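Local coordinates for protein Kif13b (PDB 5B64), which is a kinesin-family protein, probably a microtubule-based motor that carries cargo, and whose crystallised fragment is held here in complex with another protein, at residues Ile18-Ala21 with Asn22-Arg26; Val25-Ala28 with Ser29-Glu33; Leu84-Arg87 with Leu88-Met91; Arg92-Tyr95 with Gln96-Lys99; Ser108-Tyr111 with Phe112-Asp116. All blocks are in the same frame, centred on the assembly; numbering follows the deposited sequence.

From the N terminus, contact 1 and then contact 2 follow helix 9-34; they overlap at V25 and R26, so one runs into the other. Past the three-stranded antiparallel sheet, contacts 3 and 4 adjoin on helix 81-100, and contact 5 ends helix 106-114. Each joins neighbouring turns of one helix, so none closes a long loop, and none encloses another. Links between helices do the tying: L24 of contact 1 packs on L84 and L88 of contact 3, and V25 on L84; A28 of contact 2 packs on L84 and M91, and E27 meets R92 of contact 4 in a salt bridge. E97 and W98 of contact 4 then reach Y111 and F112 of contact 5.

Contact 1: residues Ile18-Ala21 with Asn22-Arg26; sequences IVKA and NLLVR
I18 starts this piece of helix by running alongside N22. Its CG2 branch, anti to the backbone N (chi1 -73° for CG1), approaches ND2 of N22 at 3.9 Å, while I18 O accepts the backbone N of N22 at 3.0 Å. The amide nitrogen ND2 also comes near that carbonyl, but at a poor angle for a bond, so it is the backbone that holds this turn. V19 repeats the pattern one residue on: CG1, anti to its own N, flanks L23 and meets CD2 of that leucine at 4.1 Å, a plain apolar touch on an outward-facing side of the helix. K20 is fully extended, leaving only its CG near L24 CD1 at 4.3 Å; its NZ continues to a long, weak ion pair with E85. K20 O takes the N-H of L24, N to O 3.1 Å. A21 is buried, with its methyl group against V43, P65 and L81, and its O receives V25 N at 3.0 Å. The whole is the regular i to i+4 ladder of an amphipathic alpha-helix, with A21, L24 and V25 facing the sheet and helix 81-100.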
loop_
_atom_site.group_PDB
_atom_site.type_symbol
_atom_site.label_atom_id
_atom_site.label_comp_id
_atom_site.label_asym_id
_atom_site.label_seq_id
_atom_site.Cartn_x
_atom_site.Cartn_y
_atom_site.Cartn_z
ATOM N N ILE B 18 -15.345 -26.028 11.999
ATOM C CA ILE B 18 -14.740 -26.126 10.674
ATOM C C ILE B 18 -15.634 -25.513 9.592
ATOM O O ILE B 18 -15.153 -24.953 8.606
ATOM C CB ILE B 18 -14.351 -27.578 10.335
ATOM C CG1 ILE B 18 -13.118 -27.983 11.169
ATOM C CG2 ILE B 18 -14.079 -27.727 8.837
ATOM C CD1 ILE B 18 -12.792 -29.475 11.202
ATOM N N VAL B 19 -16.940 -25.591 9.798
ATOM C CA VAL B 19 -17.874 -24.946 8.891
ATOM C C VAL B 19 -17.755 -23.423 8.981
ATOM O O VAL B 19 -17.668 -22.729 7.964
ATOM C CB VAL B 19 -19.312 -25.401 9.181
ATOM C CG1 VAL B 19 -20.307 -24.400 8.631
ATOM C CG2 VAL B 19 -19.534 -26.813 8.601
ATOM N N LYS B 20 -17.740 -22.921 10.208
ATOM C CA LYS B 20 -17.554 -21.505 10.475
ATOM C C LYS B 20 -16.267 -20.989 9.834
ATOM O O LYS B 20 -16.281 -19.973 9.159
ATOM C CB LYS B 20 -17.521 -21.285 11.991
ATOM C CG LYS B 20 -17.238 -19.872 12.486
ATOM C CD LYS B 20 -17.491 -19.831 13.986
ATOM C CE LYS B 20 -17.317 -18.432 14.569
ATOM N NZ LYS B 20 -18.118 -18.227 15.828
ATOM N N ALA B 21 -15.165 -21.704 10.039
ATOM C CA ALA B 21 -13.863 -21.262 9.556
ATOM C C ALA B 21 -13.836 -21.272 8.039
ATOM O O ALA B 21 -13.262 -20.376 7.403
ATOM C CB ALA B 21 -12.752 -22.152 10.112
ATOM N N ASN B 22 -14.461 -22.300 7.469
ATOM C CA ASN B 22 -14.546 -22.451 6.026
ATOM C C ASN B 22 -15.144 -21.231 5.345
ATOM O O ASN B 22 -14.622 -20.765 4.336
ATOM C CB ASN B 22 -15.333 -23.702 5.667
ATOM C CG ASN B 22 -14.456 -24.923 5.583
ATOM O OD1 ASN B 22 -13.230 -24.817 5.575
ATOM N ND2 ASN B 22 -15.077 -26.096 5.487
ATOM N N LEU B 23 -16.233 -20.720 5.913
ATOM C CA LEU B 23 -16.858 -19.486 5.450
ATOM C C LEU B 23 -15.979 -18.223 5.641
ATOM O O LEU B 23 -15.798 -17.444 4.710
ATOM C CB LEU B 23 -18.206 -19.291 6.159
ATOM C CG LEU B 23 -19.507 -19.869 5.577
ATOM C CD1 LEU B 23 -19.300 -20.524 4.219
ATOM C CD2 LEU B 23 -20.214 -20.825 6.545
ATOM N N LEU B 24 -15.451 -18.018 6.846
ATOM C CA LEU B 24 -14.732 -16.789 7.178
ATOM C C LEU B 24 -13.506 -16.604 6.303
ATOM O O LEU B 24 -13.189 -15.503 5.856
ATOM C CB LEU B 24 -14.298 -16.805 8.640
ATOM C CG LEU B 24 -15.442 -16.895 9.646
ATOM C CD1 LEU B 24 -14.956 -16.582 11.049
ATOM C CD2 LEU B 24 -16.569 -15.965 9.239
ATOM N N VAL B 25 -12.826 -17.709 6.070
ATOM C CA VAL B 25 -11.603 -17.728 5.299
ATOM C C VAL B 25 -11.928 -17.269 3.885
ATOM O O VAL B 25 -11.146 -16.594 3.222
ATOM C CB VAL B 25 -11.007 -19.164 5.363
ATOM C CG1 VAL B 25 -10.753 -19.770 3.986
ATOM C CG2 VAL B 25 -9.782 -19.195 6.282
ATOM N N ARG B 26 -13.127 -17.602 3.448
ATOM C CA ARG B 26 -13.604 -17.182 2.149
ATOM C C ARG B 26 -13.905 -15.683 2.083
ATOM O O ARG B 26 -13.683 -15.042 1.054
ATOM C CB ARG B 26 -14.857 -17.972 1.811
ATOM C CG ARG B 26 -14.555 -19.286 1.163
ATOM C CD ARG B 26 -15.276 -19.363 -0.173
ATOM N NE ARG B 26 -16.360 -20.335 -0.109
ATOM C CZ ARG B 26 -17.149 -20.645 -1.128
ATOM N NH1 ARG B 26 -16.991 -20.054 -2.312
ATOM N NH2 ARG B 26 -18.102 -21.547 -0.954
#

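Contact 2: residues Val25-Ala28 with Ser29-Glu33; sequences VREA and SYIAE
V25 O is held by two donors from S29, the backbone N at 3.1 Å and the hydroxyl OG, also at 3.1 Å, which reach it from opposite faces of the carbonyl plane. This is the familiar serine-in-helix arrangement, in which the side chain bonds back to the carbonyl one turn earlier. It depends on OG standing anti to the carbonyl carbon of S29 (chi1 -76°), beside its own N, which swings the hydroxyl back toward V25. The next turn is less regular: Y30 N shares itself between R26 O and E27 O, both bonds weak. I31 N then makes a straight bond to E27 O at 3.2 Å, with 172° at the hydrogen. The side chains of E27 and I31 cross at a slant, CG of the glutamate meeting CD1 of the isoleucine at 4.1 Å. E27 is extended, and its carboxylate goes on to a salt bridge with R92 of helix 81-100. A28 is buried against Y41 of the sheet and against L84 and M91. A28 O accepts A32 N at 3.0 Å, with the methyl CB of A32 lying 3.4 Å from the same oxygen.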
loop_
_atom_site.group_PDB
_atom_site.type_symbol
_atom_site.label_atom_id
_atom_site.label_comp_id
_atom_site.label_asym_id
_atom_site.label_seq_id
_atom_site.Cartn_x
_atom_site.Cartn_y
_atom_site.Cartn_z
ATOM N N VAL B 25 -12.826 -17.709 6.070
ATOM C CA VAL B 25 -11.603 -17.728 5.299
ATOM C C VAL B 25 -11.928 -17.269 3.885
ATOM O O VAL B 25 -11.146 -16.594 3.222
ATOM C CB VAL B 25 -11.007 -19.164 5.363
ATOM C CG1 VAL B 25 -10.753 -19.770 3.986
ATOM C CG2 VAL B 25 -9.782 -19.195 6.282
ATOM N N ARG B 26 -13.127 -17.602 3.448
ATOM C CA ARG B 26 -13.604 -17.182 2.149
ATOM C C ARG B 26 -13.905 -15.683 2.083
ATOM O O ARG B 26 -13.683 -15.042 1.054
ATOM C CB ARG B 26 -14.857 -17.972 1.811
ATOM C CG ARG B 26 -14.555 -19.286 1.163
ATOM C CD ARG B 26 -15.276 -19.363 -0.173
ATOM N NE ARG B 26 -16.360 -20.335 -0.109
ATOM C CZ ARG B 26 -17.149 -20.645 -1.128
ATOM N NH1 ARG B 26 -16.991 -20.054 -2.312
ATOM N NH2 ARG B 26 -18.102 -21.547 -0.954
ATOM N N GLU B 27 -14.432 -15.127 3.171
ATOM C CA GLU B 27 -14.740 -13.701 3.197
ATOM C C GLU B 27 -13.438 -12.922 3.279
ATOM O O GLU B 27 -13.266 -11.924 2.575
ATOM C CB GLU B 27 -15.704 -13.319 4.331
ATOM C CG GLU B 27 -16.023 -11.815 4.389
ATOM C CD GLU B 27 -17.368 -11.475 5.063
ATOM O OE1 GLU B 27 -17.373 -10.792 6.110
ATOM O OE2 GLU B 27 -18.431 -11.864 4.529
ATOM N N ALA B 28 -12.509 -13.392 4.107
ATOM C CA ALA B 28 -11.225 -12.706 4.235
ATOM C C ALA B 28 -10.536 -12.641 2.866
ATOM O O ALA B 28 -10.078 -11.578 2.438
ATOM C CB ALA B 28 -10.335 -13.388 5.259
ATOM N N SER B 29 -10.510 -13.772 2.171
ATOM C CA SER B 29 -9.845 -13.857 0.883
ATOM C C SER B 29 -10.365 -12.843 -0.122
ATOM O O SER B 29 -9.595 -12.288 -0.914
ATOM C CB SER B 29 -9.981 -15.261 0.305
ATOM O OG SER B 29 -9.094 -16.145 0.970
ATOM N N TYR B 30 -11.669 -12.602 -0.083
ATOM C CA TYR B 30 -12.308 -11.762 -1.078
ATOM C C TYR B 30 -11.944 -10.281 -0.857
ATOM O O TYR B 30 -11.603 -9.550 -1.811
ATOM C CB TYR B 30 -13.826 -11.963 -1.029
ATOM C CG TYR B 30 -14.564 -10.942 -1.842
ATOM C CD1 TYR B 30 -15.215 -9.872 -1.230
ATOM C CD2 TYR B 30 -14.579 -11.019 -3.233
ATOM C CE1 TYR B 30 -15.882 -8.903 -2.003
ATOM C CE2 TYR B 30 -15.237 -10.069 -3.990
ATOM C CZ TYR B 30 -15.881 -9.020 -3.372
ATOM O OH TYR B 30 -16.522 -8.089 -4.140
ATOM N N ILE B 31 -12.040 -9.847 0.400
ATOM C CA ILE B 31 -11.733 -8.477 0.763
ATOM C C ILE B 31 -10.271 -8.199 0.479
ATOM O O ILE B 31 -9.904 -7.129 -0.027
ATOM C CB ILE B 31 -11.993 -8.243 2.246
ATOM C CG1 ILE B 31 -13.482 -8.409 2.538
ATOM C CG2 ILE B 31 -11.499 -6.875 2.656
ATOM C CD1 ILE B 31 -13.810 -8.361 3.969
ATOM N N ALA B 32 -9.439 -9.182 0.795
ATOM C CA ALA B 32 -8.024 -9.070 0.525
ATOM C C ALA B 32 -7.805 -8.879 -0.977
ATOM O O ALA B 32 -6.990 -8.062 -1.405
ATOM C CB ALA B 32 -7.300 -10.282 1.034
ATOM N N GLU B 33 -8.560 -9.602 -1.787
ATOM C CA GLU B 33 -8.410 -9.472 -3.232
ATOM C C GLU B 33 -8.849 -8.083 -3.699
ATOM O O GLU B 33 -8.203 -7.477 -4.561
ATOM C CB GLU B 33 -9.201 -10.574 -3.965
ATOM C CG GLU B 33 -8.900 -10.674 -5.450
ATOM C CD GLU B 33 -7.498 -11.209 -5.749
ATOM O OE1 GLU B 33 -6.937 -11.971 -4.920
ATOM O OE2 GLU B 33 -6.957 -10.871 -6.826
#

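Contact 3: residues Leu84-Arg87 with Leu88-Met91; sequences LENR and LLDM
L84 and M91, nearly two turns apart, meet with their side chains at about a right angle: CD1 of the leucine touches the terminal methyl CE of M91 at 4.2 Å. L84 arrives there because its CG is anti to the backbone N (chi1 176°), whereas M91 is extended beyond CG and runs back along the helix. The same CE sits 3.7 Å from R87 CB, so one methyl bridges two residues. L84 CG also touches L88 CD1 at 4.3 Å. Two helices and a sheet pack together here: L84 faces V25 and A28 of helix 9-34, L88 faces L24 and M91 faces A28, while L84 and M91 also touch W79 of strand 75-80. R87 and D90 cross obliquely, planes of their charged groups 33° apart; R87 CD meets D90 OD2 at 4.0 Å, but NE, 4.6 Å from OD2, is too far for a salt bridge. R87 is engaged elsewhere, in salt bridges from NE to an acidic side chain of the other protein and from NH1 to D120, a hydrogen bond from NH2 to P117 O, and a cation-pi contact with W79. N86 and L89 extend together, OD1 and CD2 4.1 Å apart. M91 N bonds R87 O at 2.9 Å.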
loop_
_atom_site.group_PDB
_atom_site.type_symbol
_atom_site.label_atom_id
_atom_site.label_comp_id
_atom_site.label_asym_id
_atom_site.label_seq_id
_atom_site.Cartn_x
_atom_site.Cartn_y
_atom_site.Cartn_z
ATOM N N LEU B 84 -8.680 -14.586 13.231
ATOM C CA LEU B 84 -9.280 -14.271 11.934
ATOM C C LEU B 84 -10.632 -13.565 12.142
ATOM O O LEU B 84 -10.948 -12.549 11.505
ATOM C CB LEU B 84 -9.458 -15.539 11.102
ATOM C CG LEU B 84 -10.156 -15.422 9.742
ATOM C CD1 LEU B 84 -9.407 -14.509 8.797
ATOM C CD2 LEU B 84 -10.342 -16.802 9.076
ATOM N N GLU B 85 -11.406 -14.091 13.080
ATOM C CA GLU B 85 -12.716 -13.560 13.349
ATOM C C GLU B 85 -12.633 -12.086 13.768
ATOM O O GLU B 85 -13.427 -11.255 13.291
ATOM C CB GLU B 85 -13.393 -14.417 14.408
ATOM C CG GLU B 85 -14.882 -14.244 14.475
ATOM C CD GLU B 85 -15.557 -15.435 15.103
ATOM O OE1 GLU B 85 -16.745 -15.316 15.487
ATOM O OE2 GLU B 85 -14.889 -16.491 15.205
ATOM N N ASN B 86 -11.672 -11.769 14.642
ATOM C CA ASN B 86 -11.374 -10.383 15.021
ATOM C C ASN B 86 -10.815 -9.509 13.888
ATOM O O ASN B 86 -11.264 -8.365 13.697
ATOM C CB ASN B 86 -10.423 -10.328 16.205
ATOM C CG ASN B 86 -11.080 -10.763 17.487
ATOM O OD1 ASN B 86 -12.251 -10.451 17.741
ATOM N ND2 ASN B 86 -10.335 -11.497 18.312
ATOM N N ARG B 87 -9.836 -10.029 13.149
ATOM C CA ARG B 87 -9.282 -9.272 12.034
ATOM C C ARG B 87 -10.345 -8.940 11.012
ATOM O O ARG B 87 -10.283 -7.881 10.396
ATOM C CB ARG B 87 -8.148 -10.018 11.343
ATOM C CG ARG B 87 -6.820 -9.805 11.992
ATOM C CD ARG B 87 -6.400 -8.330 12.069
ATOM N NE ARG B 87 -5.237 -8.242 12.934
ATOM C CZ ARG B 87 -4.025 -8.674 12.602
ATOM N NH1 ARG B 87 -3.030 -8.592 13.480
ATOM N NH2 ARG B 87 -3.798 -9.180 11.391
ATOM N N LEU B 88 -11.305 -9.851 10.819
ATOM C CA LEU B 88 -12.450 -9.581 9.939
ATOM C C LEU B 88 -13.207 -8.287 10.311
ATOM O O LEU B 88 -13.698 -7.577 9.439
ATOM C CB LEU B 88 -13.407 -10.778 9.877
ATOM C CG LEU B 88 -12.907 -11.816 8.872
ATOM C CD1 LEU B 88 -13.675 -13.143 8.999
ATOM C CD2 LEU B 88 -12.972 -11.261 7.450
ATOM N N LEU B 89 -13.293 -7.988 11.601
ATOM C CA LEU B 89 -13.898 -6.749 12.028
ATOM C C LEU B 89 -13.193 -5.591 11.313
ATOM O O LEU B 89 -13.839 -4.673 10.795
ATOM C CB LEU B 89 -13.781 -6.612 13.545
ATOM C CG LEU B 89 -14.930 -7.108 14.426
ATOM C CD1 LEU B 89 -15.669 -8.254 13.778
ATOM C CD2 LEU B 89 -14.423 -7.505 15.835
ATOM N N ASP B 90 -11.870 -5.673 11.258
ATOM C CA ASP B 90 -11.040 -4.633 10.670
ATOM C C ASP B 90 -11.074 -4.615 9.140
ATOM O O ASP B 90 -11.120 -3.545 8.536
ATOM C CB ASP B 90 -9.596 -4.765 11.169
ATOM C CG ASP B 90 -9.471 -4.529 12.666
ATOM O OD1 ASP B 90 -10.189 -3.647 13.204
ATOM O OD2 ASP B 90 -8.651 -5.228 13.309
ATOM N N MET B 91 -11.031 -5.797 8.525
ATOM C CA MET B 91 -11.081 -5.945 7.072
ATOM C C MET B 91 -12.391 -5.385 6.497
ATOM O O MET B 91 -12.383 -4.602 5.543
ATOM C CB MET B 91 -10.941 -7.426 6.697
ATOM C CG MET B 91 -9.718 -8.143 7.275
ATOM S SD MET B 91 -9.609 -9.827 6.616
ATOM C CE MET B 91 -8.419 -10.608 7.691
#

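Contact 4: residues Arg92-Tyr95 with Gln96-Lys99; sequences RDLY and QEWK
Two torsions of K99, chi1 -86° and chi2 -49°, fold its chain back over the ring of Y95, while Y95 keeps its CG anti to the backbone N, sending its ring outward with a lean toward the C-terminal end, where K99 comes over it. The two side chains therefore flank each other. K99 CG sits over one face of the phenol, 4.2 Å from its centroid, a CH-pi contact; further out CE approaches the hydroxyl OH of Y95 at 3.7 Å. W98 meets the same ring from another direction, its CE3 touching Y95 CE1 at 4.2 Å; the tyrosine atom lies at the edge of the indole, near its plane. L94 and E97 meet at a slant, CD1 of the leucine 3.9 Å from the carboxylate oxygen OE2. The backbone keeps the turn regular, with W98 N bonded to L94 O at 2.8 Å and K99 N to Y95 O at 2.9 Å. Chemically, the aliphatic part of the lysine, not its ammonium, does the packing against Y95. E97 is held at both oxygens, OE2 by Y111 and OE1 by polar and aromatic side chains of the partner protein, which probably favours its charged form.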
loop_
_atom_site.group_PDB
_atom_site.type_symbol
_atom_site.label_atom_id
_atom_site.label_comp_id
_atom_site.label_asym_id
_atom_site.label_seq_id
_atom_site.Cartn_x
_atom_site.Cartn_y
_atom_site.Cartn_z
ATOM N N ARG B 92 -13.513 -5.794 7.087
ATOM C CA ARG B 92 -14.826 -5.220 6.773
ATOM C C ARG B 92 -14.861 -3.694 6.874
ATOM O O ARG B 92 -15.346 -3.032 5.961
ATOM C CB ARG B 92 -15.907 -5.821 7.666
ATOM C CG ARG B 92 -16.101 -7.306 7.447
ATOM C CD ARG B 92 -17.125 -7.880 8.407
ATOM N NE ARG B 92 -17.186 -9.335 8.310
ATOM C CZ ARG B 92 -17.110 -10.165 9.342
ATOM N NH1 ARG B 92 -16.987 -9.697 10.580
ATOM N NH2 ARG B 92 -17.172 -11.473 9.132
ATOM N N ASP B 93 -14.344 -3.154 7.977
ATOM C CA ASP B 93 -14.186 -1.705 8.160
ATOM C C ASP B 93 -13.402 -1.063 7.045
ATOM O O ASP B 93 -13.860 -0.079 6.459
ATOM C CB ASP B 93 -13.473 -1.381 9.466
ATOM C CG ASP B 93 -14.363 -1.563 10.680
ATOM O OD1 ASP B 93 -15.578 -1.810 10.495
ATOM O OD2 ASP B 93 -13.845 -1.455 11.822
ATOM N N LEU B 94 -12.218 -1.616 6.761
ATOM C CA LEU B 94 -11.319 -1.042 5.756
ATOM C C LEU B 94 -11.977 -1.090 4.377
ATOM O O LEU B 94 -11.905 -0.141 3.589
ATOM C CB LEU B 94 -9.996 -1.796 5.719
ATOM C CG LEU B 94 -8.870 -1.130 4.923
ATOM C CD1 LEU B 94 -8.512 0.238 5.509
ATOM C CD2 LEU B 94 -7.621 -2.031 4.847
ATOM N N TYR B 95 -12.650 -2.201 4.120
ATOM C CA TYR B 95 -13.373 -2.388 2.880
ATOM C C TYR B 95 -14.476 -1.343 2.679
ATOM O O TYR B 95 -14.583 -0.735 1.614
ATOM C CB TYR B 95 -13.974 -3.790 2.853
ATOM C CG TYR B 95 -14.674 -4.096 1.570
ATOM C CD1 TYR B 95 -13.956 -4.476 0.439
ATOM C CD2 TYR B 95 -16.060 -4.002 1.475
ATOM C CE1 TYR B 95 -14.608 -4.774 -0.758
ATOM C CE2 TYR B 95 -16.718 -4.281 0.278
ATOM C CZ TYR B 95 -15.985 -4.668 -0.833
ATOM O OH TYR B 95 -16.636 -4.951 -2.018
ATOM N N GLN B 96 -15.304 -1.149 3.699
ATOM C CA GLN B 96 -16.407 -0.206 3.594
ATOM C C GLN B 96 -15.846 1.204 3.496
ATOM O O GLN B 96 -16.395 2.053 2.809
ATOM C CB GLN B 96 -17.347 -0.334 4.787
ATOM C CG GLN B 96 -18.513 0.615 4.731
ATOM C CD GLN B 96 -19.417 0.494 5.951
ATOM O OE1 GLN B 96 -18.943 0.387 7.089
ATOM N NE2 GLN B 96 -20.726 0.504 5.718
ATOM N N GLU B 97 -14.731 1.442 4.177
ATOM C CA GLU B 97 -14.058 2.723 4.075
ATOM C C GLU B 97 -13.567 2.956 2.640
ATOM O O GLU B 97 -13.681 4.057 2.104
ATOM C CB GLU B 97 -12.893 2.815 5.067
ATOM C CG GLU B 97 -12.518 4.245 5.378
ATOM C CD GLU B 97 -11.198 4.391 6.127
ATOM O OE1 GLU B 97 -10.716 5.551 6.271
ATOM O OE2 GLU B 97 -10.647 3.360 6.565
ATOM N N TRP B 98 -13.022 1.910 2.031
ATOM C CA TRP B 98 -12.525 1.969 0.670
ATOM C C TRP B 98 -13.648 2.252 -0.324
ATOM O O TRP B 98 -13.532 3.168 -1.147
ATOM C CB TRP B 98 -11.825 0.650 0.328
ATOM C CG TRP B 98 -11.263 0.597 -1.057
ATOM C CD1 TRP B 98 -10.278 1.386 -1.574
ATOM C CD2 TRP B 98 -11.636 -0.312 -2.095
ATOM N NE1 TRP B 98 -10.020 1.026 -2.874
ATOM C CE2 TRP B 98 -10.845 -0.011 -3.218
ATOM C CE3 TRP B 98 -12.572 -1.349 -2.188
ATOM C CZ2 TRP B 98 -10.953 -0.715 -4.417
ATOM C CZ3 TRP B 98 -12.681 -2.048 -3.384
ATOM C CH2 TRP B 98 -11.876 -1.730 -4.479
ATOM N N LYS B 99 -14.722 1.462 -0.230
ATOM C CA LYS B 99 -15.905 1.567 -1.099
ATOM C C LYS B 99 -16.642 2.906 -1.027
ATOM O O LYS B 99 -17.396 3.259 -1.937
ATOM C CB LYS B 99 -16.899 0.449 -0.776
ATOM C CG LYS B 99 -16.614 -0.840 -1.505
ATOM C CD LYS B 99 -16.418 -0.542 -2.980
ATOM C CE LYS B 99 -16.351 -1.789 -3.842
ATOM N NZ LYS B 99 -16.040 -1.406 -5.251
#

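Contact 5: residues Ser108-Tyr111 with Phe112-Asp116; sequences SRSY and FKRAD
F112, K113 and R114 bond back to the carbonyls of S108, R109 and S110 in the usual i to i+4 pattern, and the helix then gives out: A115 N reaches Y111 O only weakly, at 3.2 Å, and the backbone departs from helix at A115. The side chains centre on Y111 and F112, neighbours that form a T-shaped pair, centroids 5.0 Å apart and planes at 89°. Y111 presents its edge: CD1 stands 3.7 Å above the centre of the F112 ring. The two first torsions differ, Y111 with CG anti to its N (chi1 167°) and F112 with CG beside its N (chi1 -70°), and bring the rings together. Y111 CE1 also meets F112 CE1 at 3.8 Å. On another side of the helix, S110 OG touches R114 CD at 3.7 Å; the guanidinium of R114 bends away to the backbone and a polar side chain of the partner protein. Y111 OH bonds E97 of helix 81-100, F112 stacks edge-to-face on W98, and A115 rests on L94. So helix 106-114 ends against helix 81-100, with K37 bonding F112 O and A115 O, and D116 in a salt bridge to R71 of strand 64-71.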
loop_
_atom_site.group_PDB
_atom_site.type_symbol
_atom_site.label_atom_id
_atom_site.label_comp_id
_atom_site.label_asym_id
_atom_site.label_seq_id
_atom_site.Cartn_x
_atom_site.Cartn_y
_atom_site.Cartn_z
ATOM N N SER B 108 -4.821 9.704 0.435
ATOM C CA SER B 108 -5.810 8.631 0.483
ATOM C C SER B 108 -5.241 7.342 -0.118
ATOM O O SER B 108 -5.337 6.276 0.500
ATOM C CB SER B 108 -7.150 9.035 -0.171
ATOM O OG SER B 108 -7.061 9.285 -1.562
ATOM N N ARG B 109 -4.633 7.449 -1.301
ATOM C CA ARG B 109 -3.944 6.320 -1.935
ATOM C C ARG B 109 -2.980 5.632 -0.965
ATOM O O ARG B 109 -3.064 4.423 -0.745
ATOM C CB ARG B 109 -3.172 6.783 -3.170
ATOM C CG ARG B 109 -3.895 6.685 -4.500
ATOM C CD ARG B 109 -3.031 7.307 -5.593
ATOM N NE ARG B 109 -3.616 8.557 -6.062
ATOM C CZ ARG B 109 -2.976 9.708 -6.195
ATOM N NH1 ARG B 109 -1.690 9.827 -5.910
ATOM N NH2 ARG B 109 -3.647 10.758 -6.618
ATOM N N SER B 110 -2.072 6.401 -0.369
ATOM C CA SER B 110 -1.084 5.804 0.532
ATOM C C SER B 110 -1.742 5.124 1.735
ATOM O O SER B 110 -1.331 4.043 2.155
ATOM C CB SER B 110 -0.076 6.849 1.006
ATOM O OG SER B 110 0.987 6.233 1.730
ATOM N N TYR B 111 -2.771 5.768 2.279
ATOM C CA TYR B 111 -3.491 5.212 3.395
ATOM C C TYR B 111 -3.978 3.787 3.087
ATOM O O TYR B 111 -3.739 2.877 3.864
ATOM C CB TYR B 111 -4.638 6.132 3.834
ATOM C CG TYR B 111 -5.592 5.428 4.774
ATOM C CD1 TYR B 111 -6.655 4.674 4.277
ATOM C CD2 TYR B 111 -5.405 5.473 6.153
ATOM C CE1 TYR B 111 -7.504 4.006 5.115
ATOM C CE2 TYR B 111 -6.265 4.809 7.007
ATOM C CZ TYR B 111 -7.316 4.075 6.480
ATOM O OH TYR B 111 -8.191 3.394 7.305
ATOM N N PHE B 112 -4.652 3.597 1.960
ATOM C CA PHE B 112 -5.126 2.266 1.574
ATOM C C PHE B 112 -3.980 1.317 1.212
ATOM O O PHE B 112 -4.053 0.117 1.497
ATOM C CB PHE B 112 -6.202 2.331 0.462
ATOM C CG PHE B 112 -7.520 2.892 0.943
ATOM C CD1 PHE B 112 -8.360 2.133 1.754
ATOM C CD2 PHE B 112 -7.890 4.202 0.647
ATOM C CE1 PHE B 112 -9.564 2.668 2.242
ATOM C CE2 PHE B 112 -9.106 4.746 1.120
ATOM C CZ PHE B 112 -9.941 3.976 1.923
ATOM N N LYS B 113 -2.922 1.847 0.601
ATOM C CA LYS B 113 -1.801 0.996 0.214
ATOM C C LYS B 113 -1.144 0.376 1.449
ATOM O O LYS B 113 -0.805 -0.805 1.459
ATOM C CB LYS B 113 -0.754 1.766 -0.606
ATOM C CG LYS B 113 0.472 0.901 -0.959
ATOM C CD LYS B 113 1.642 1.718 -1.517
ATOM C CE LYS B 113 2.897 1.674 -0.612
ATOM N NZ LYS B 113 3.846 0.518 -0.850
ATOM N N ARG B 114 -0.973 1.188 2.489
ATOM C CA ARG B 114 -0.236 0.775 3.664
ATOM C C ARG B 114 -1.073 -0.027 4.656
ATOM O O ARG B 114 -0.514 -0.744 5.481
ATOM C CB ARG B 114 0.395 1.995 4.352
ATOM C CG ARG B 114 1.387 2.705 3.497
ATOM C CD ARG B 114 2.160 3.747 4.251
ATOM N NE ARG B 114 3.257 3.214 5.063
ATOM C CZ ARG B 114 4.445 2.841 4.586
ATOM N NH1 ARG B 114 4.704 2.891 3.276
ATOM N NH2 ARG B 114 5.377 2.401 5.426
ATOM N N ALA B 115 -2.399 0.086 4.588
ATOM C CA ALA B 115 -3.244 -0.560 5.584
ATOM C C ALA B 115 -3.393 -2.052 5.301
ATOM O O ALA B 115 -4.051 -2.452 4.336
ATOM C CB ALA B 115 -4.624 0.138 5.696
ATOM N N ASP B 116 -2.793 -2.869 6.164
ATOM C CA ASP B 116 -2.716 -4.308 5.936
ATOM C C ASP B 116 -3.092 -5.159 7.153
ATOM O O ASP B 116 -2.224 -5.695 7.846
ATOM C CB ASP B 116 -1.308 -4.670 5.488
ATOM C CG ASP B 116 -1.241 -6.024 4.852
ATOM O OD1 ASP B 116 -2.254 -6.749 4.912
ATOM O OD2 ASP B 116 -0.175 -6.372 4.289
#